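Local coordinates for oxalate biosynthetic component 1 (Burkholderia thailandensis, PDB 5IKY), which supports quorum sensing-dependent oxalate production, combining serine hydrolase activity of the alpha/beta-hydrolase type with an additional lyase activity, at residues S161-F164 with V165-R169; N860-P863 with S864-F868. All coordinates share one frame; numbering follows the deposited sequence.

Interaction 1 of 2, residues S161-F164 with V165-R169; sequences SPDF and VERMR
Ser161 and Val165 meet at the start of helix 162-172, where an N-cap illustrates how a helix provides for its first amides. The backbone oxygen of Ser161 accepts from Val165 N at 3.1 Å, with the donor in the carbonyl plane. The Ser161 hydroxyl caps the amide before it: Phe164 N makes a weak bond to Ser161 OG at 3.5 Å and another weak one to Ser161 O. Pro162, the first helical residue, has no N-H to satisfy, and its carbonyl oxygen takes up Glu166 N at 2.9 Å. The next bond, from Arg167 N to Asp163 O, is weak, whereas Phe164 O receives Met168 N firmly.

The side chains pair at three- and four-residue spacing. Asp163 turns its CG anti to the backbone N (chi1 -155°), which brings OD2 near the guanidinium of Arg167. The salt bridge from Asp163 OD2 to Arg167 NH1 is long, at 3.7 Å, and the two planar groups stand 71° apart, with OD2 at the edge of the guanidinium. The stronger partner of NH1 is Gln131 on helix 126-138, against which the Phe164 ring also packs. Asp163 OD1 lies 4.5 Å from Glu166 OE1, so these exposed acids probably repel each other mildly, although negative charge in the first helical turn should suit the helix dipole.

On the buried side, Met168 bends back at chi3 (-65°). This bend places its methyl CE 4.0 Å from Phe164 CB and 3.3 Å from Phe164 O, the oxygen that accepts the hydrogen bond from Met168 N.

Interaction 2 of 2, residues N860-P863 with S864-F868; sequences NADP and SGIYF
Asp862 reaches across a tight bend to Ile866 and Tyr867, in a worked example of a side chain capturing consecutive backbone amides. The bend belongs to the connection between helices 849-860 and 870-879 in the C-terminal region, which is assigned to the alpha/beta-hydrolase clan, and it contains an inverse gamma turn centred on Gly865.

Its compact part is built round one carboxylate oxygen. Asp862 OD2 accepts from Tyr867 N at 2.8 Å and from Ile866 N at 3.1 Å, the longer bond being the straighter. Both donors arrive on the syn side but from opposite faces of the carboxylate plane, 32° out of it for Tyr867 and 20° for Ile866. With CG anti to the backbone N (chi1 -166°), the side chain of the buried Asp862 is directed toward residues 864-868, where these amides lie. Asp862 OD2 also lies 3.1 Å from Tyr867 CB. Beyond CB, the phenol leads away to helix 849-860, where it packs on His854, Ala858 and Leu859; its hydroxyl makes weak hydrogen bonds to Glu549 and Asn855.

The outer part is much looser. Pro863, Ser864 and Ile866 are all exposed, and the CB of Ser864 points away from the preceding residues, although its CB and OG touch the Pro863 backbone. The carbonyl of Pro863 has a weak hydrogen bond to Trp984 NE1. Ile866 lies at the boundary between the two parts: its main chain enters the tight grip through the amide, while its side chain merely crosses the carboxylate.

Ile866 N also makes a weak bond to Ser864 O at 2.6 Å, closing the gamma turn, and Ile866 CG1 rests 3.4 Å from Asp862 OD1.

How the interactions relate
Followed from the N terminus, the chain completes interaction 1 soon after strand 156-160, as it enters helix 162-172 in the N-terminal family region. Nearly seven hundred residues later it reaches interaction 2, in the connection from helix 849-860 to helix 870-879 of the C-terminal, alpha/beta-hydrolase-related region. Both are local and lie in series, so neither encloses nor crosses the other. Interaction 1 organises a helix start that packs against helices 126-138 and 176-181; interaction 2 shapes a bend just after a helix ends. Their centres are 76 Å apart, on opposite sides of the chain's centre, and their nearest atoms remain about 60 Å apart.

Interaction 1 of 2, residues S161-F164 with V165-R169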
loop_
_atom_site.group_PDB
_atom_site.type_symbol
_atom_site.label_atom_id
_atom_site.label_comp_id
_atom_site.label_asym_id
_atom_site.label_seq_id
_atom_site.Cartn_x
_atom_site.Cartn_y
_atom_site.Cartn_z
ATOM N N SER A 161 8.717 2.376 40.584
ATOM C CA SER A 161 8.521 3.106 41.833
ATOM C C SER A 161 8.376 2.175 43.037
ATOM O O SER A 161 8.015 1.008 42.881
ATOM C CB SER A 161 7.290 4.004 41.724
ATOM O OG SER A 161 6.115 3.229 41.562
ATOM N N PRO A 162 8.679 2.688 44.242
ATOM C CA PRO A 162 8.462 1.961 45.496
ATOM C C PRO A 162 7.060 1.372 45.560
ATOM O O PRO A 162 6.876 0.255 46.040
ATOM C CB PRO A 162 8.637 3.038 46.571
ATOM C CG PRO A 162 9.323 4.196 45.900
ATOM C CD PRO A 162 9.501 3.890 44.445
ATOM N N ASP A 163 6.089 2.133 45.062
ATOM C CA ASP A 163 4.699 1.704 45.023
ATOM C C ASP A 163 4.555 0.386 44.264
ATOM O O ASP A 163 3.821 -0.507 44.689
ATOM C CB ASP A 163 3.832 2.788 44.383
ATOM C CG ASP A 163 2.388 2.719 44.831
ATOM O OD1 ASP A 163 2.057 3.339 45.863
ATOM O OD2 ASP A 163 1.584 2.051 44.147
ATOM N N PHE A 164 5.264 0.271 43.145
ATOM C CA PHE A 164 5.292 -0.973 42.381
ATOM C C PHE A 164 5.911 -2.107 43.190
ATOM O O PHE A 164 5.385 -3.219 43.223
ATOM C CB PHE A 164 6.070 -0.792 41.074
ATOM C CG PHE A 164 5.225 -0.336 39.919
ATOM C CD1 PHE A 164 4.417 -1.233 39.242
ATOM C CD2 PHE A 164 5.253 0.984 39.499
ATOM C CE1 PHE A 164 3.640 -0.822 38.176
ATOM C CE2 PHE A 164 4.480 1.400 38.432
ATOM C CZ PHE A 164 3.673 0.495 37.770
ATOM N N VAL A 165 7.031 -1.812 43.842
ATOM C CA VAL A 165 7.792 -2.816 44.575
ATOM C C VAL A 165 7.005 -3.386 45.753
ATOM O O VAL A 165 7.000 -4.599 45.974
ATOM C CB VAL A 165 9.124 -2.234 45.086
ATOM C CG1 VAL A 165 9.946 -3.312 45.769
ATOM C CG2 VAL A 165 9.902 -1.614 43.932
ATOM N N GLU A 166 6.343 -2.510 46.503
ATOM C CA GLU A 166 5.531 -2.926 47.644
ATOM C C GLU A 166 4.425 -3.881 47.220
ATOM O O GLU A 166 4.304 -4.986 47.749
ATOM C CB GLU A 166 4.912 -1.715 48.341
ATOM C CG GLU A 166 5.906 -0.695 48.858
ATOM C CD GLU A 166 5.255 0.646 49.128
ATOM O OE1 GLU A 166 4.011 0.732 49.031
ATOM O OE2 GLU A 166 5.983 1.613 49.433
ATOM N N ARG A 167 3.618 -3.437 46.262
ATOM C CA ARG A 167 2.492 -4.219 45.773
ATOM C C ARG A 167 2.960 -5.540 45.174
ATOM O O ARG A 167 2.285 -6.560 45.305
ATOM C CB ARG A 167 1.695 -3.413 44.750
ATOM C CG ARG A 167 1.035 -2.175 45.342
ATOM C CD ARG A 167 0.569 -1.214 44.264
ATOM N NE ARG A 167 -0.374 -1.832 43.338
ATOM C CZ ARG A 167 -0.708 -1.315 42.161
ATOM N NH1 ARG A 167 -0.171 -0.168 41.764
ATOM N NH2 ARG A 167 -1.575 -1.942 41.379
ATOM N N MET A 168 4.121 -5.519 44.528
ATOM C CA MET A 168 4.717 -6.740 44.001
ATOM C C MET A 168 5.097 -7.681 45.139
ATOM O O MET A 168 4.804 -8.875 45.092
ATOM C CB MET A 168 5.945 -6.425 43.144
ATOM C CG MET A 168 5.707 -6.553 41.649
ATOM S SD MET A 168 7.197 -6.262 40.676
ATOM C CE MET A 168 7.517 -4.539 41.044
ATOM N N ARG A 169 5.746 -7.133 46.163
ATOM C CA ARG A 169 6.164 -7.919 47.319
ATOM C C ARG A 169 4.965 -8.439 48.106
ATOM O O ARG A 169 4.984 -9.559 48.616
ATOM C CB ARG A 169 7.063 -7.090 48.237
ATOM C CG ARG A 169 7.912 -7.927 49.181
ATOM C CD ARG A 169 8.526 -7.078 50.283
ATOM N NE ARG A 169 9.214 -5.902 49.757
ATOM C CZ ARG A 169 10.483 -5.890 49.366
ATOM N NH1 ARG A 169 11.023 -4.770 48.902
ATOM N NH2 ARG A 169 11.213 -6.997 49.436
#

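Interaction 2 of 2, residues N860-P863 with S864-F868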
loop_
_atom_site.group_PDB
_atom_site.type_symbol
_atom_site.label_atom_id
_atom_site.label_comp_id
_atom_site.label_asym_id
_atom_site.label_seq_id
_atom_site.Cartn_x
_atom_site.Cartn_y
_atom_site.Cartn_z
ATOM N N ASN A 860 -11.641 -9.206 -23.966
ATOM C CA ASN A 860 -12.260 -8.947 -22.670
ATOM C C ASN A 860 -13.691 -8.440 -22.806
ATOM O O ASN A 860 -14.565 -8.801 -22.016
ATOM C CB ASN A 860 -11.441 -7.923 -21.879
ATOM C CG ASN A 860 -10.254 -8.538 -21.166
ATOM O OD1 ASN A 860 -9.907 -9.697 -21.387
ATOM N ND2 ASN A 860 -9.622 -7.753 -20.304
ATOM N N ALA A 861 -13.918 -7.601 -23.814
ATOM C CA ALA A 861 -15.203 -6.933 -23.996
ATOM C C ALA A 861 -16.169 -7.760 -24.831
ATOM O O ALA A 861 -17.247 -7.288 -25.192
ATOM C CB ALA A 861 -14.996 -5.568 -24.634
ATOM N N ASP A 862 -15.781 -8.993 -25.137
ATOM C CA ASP A 862 -16.618 -9.886 -25.927
ATOM C C ASP A 862 -17.452 -10.784 -25.014
ATOM O O ASP A 862 -16.916 -11.674 -24.356
ATOM C CB ASP A 862 -15.755 -10.728 -26.868
ATOM C CG ASP A 862 -16.565 -11.419 -27.947
ATOM O OD1 ASP A 862 -17.655 -10.916 -28.295
ATOM O OD2 ASP A 862 -16.102 -12.464 -28.452
ATOM N N PRO A 863 -18.772 -10.544 -24.967
ATOM C CA PRO A 863 -19.680 -11.298 -24.095
ATOM C C PRO A 863 -19.879 -12.745 -24.550
ATOM O O PRO A 863 -19.898 -13.651 -23.718
ATOM C CB PRO A 863 -20.988 -10.509 -24.191
ATOM C CG PRO A 863 -20.928 -9.853 -25.526
ATOM C CD PRO A 863 -19.483 -9.519 -25.753
ATOM N N SER A 864 -20.031 -12.950 -25.855
ATOM C CA SER A 864 -20.173 -14.288 -26.418
ATOM C C SER A 864 -18.884 -14.684 -27.124
ATOM O O SER A 864 -18.260 -13.855 -27.775
ATOM C CB SER A 864 -21.350 -14.346 -27.393
ATOM O OG SER A 864 -22.532 -13.836 -26.801
ATOM N N GLY A 865 -18.487 -15.946 -27.001
ATOM C CA GLY A 865 -17.246 -16.407 -27.599
ATOM C C GLY A 865 -17.255 -16.359 -29.117
ATOM O O GLY A 865 -17.392 -17.391 -29.774
ATOM N N ILE A 866 -17.103 -15.160 -29.677
ATOM C CA ILE A 866 -17.189 -14.976 -31.123
ATOM C C ILE A 866 -15.989 -14.241 -31.720
ATOM O O ILE A 866 -15.795 -14.250 -32.936
ATOM C CB ILE A 866 -18.469 -14.200 -31.515
ATOM C CG1 ILE A 866 -18.386 -12.749 -31.036
ATOM C CG2 ILE A 866 -19.713 -14.888 -30.966
ATOM C CD1 ILE A 866 -19.547 -11.889 -31.487
ATOM N N TYR A 867 -15.185 -13.609 -30.872
ATOM C CA TYR A 867 -14.088 -12.769 -31.349
ATOM C C TYR A 867 -12.756 -13.513 -31.426
ATOM O O TYR A 867 -12.370 -14.219 -30.493
ATOM C CB TYR A 867 -13.941 -11.539 -30.449
ATOM C CG TYR A 867 -12.861 -10.570 -30.873
ATOM C CD1 TYR A 867 -11.586 -10.638 -30.327
ATOM C CD2 TYR A 867 -13.119 -9.578 -31.812
ATOM C CE1 TYR A 867 -10.597 -9.753 -30.708
ATOM C CE2 TYR A 867 -12.135 -8.687 -32.198
ATOM C CZ TYR A 867 -10.876 -8.780 -31.642
ATOM O OH TYR A 867 -9.891 -7.897 -32.022
ATOM N N PHE A 868 -12.059 -13.343 -32.548
ATOM C CA PHE A 868 -10.716 -13.888 -32.719
ATOM C C PHE A 868 -9.955 -13.125 -33.805
ATOM O O PHE A 868 -10.544 -12.678 -34.789
ATOM C CB PHE A 868 -10.769 -15.382 -33.052
ATOM C CG PHE A 868 -11.406 -15.692 -34.377
ATOM C CD1 PHE A 868 -12.785 -15.754 -34.503
ATOM C CD2 PHE A 868 -10.624 -15.938 -35.493
ATOM C CE1 PHE A 868 -13.370 -16.043 -35.721
ATOM C CE2 PHE A 868 -11.204 -16.231 -36.713
ATOM C CZ PHE A 868 -12.580 -16.283 -36.828
#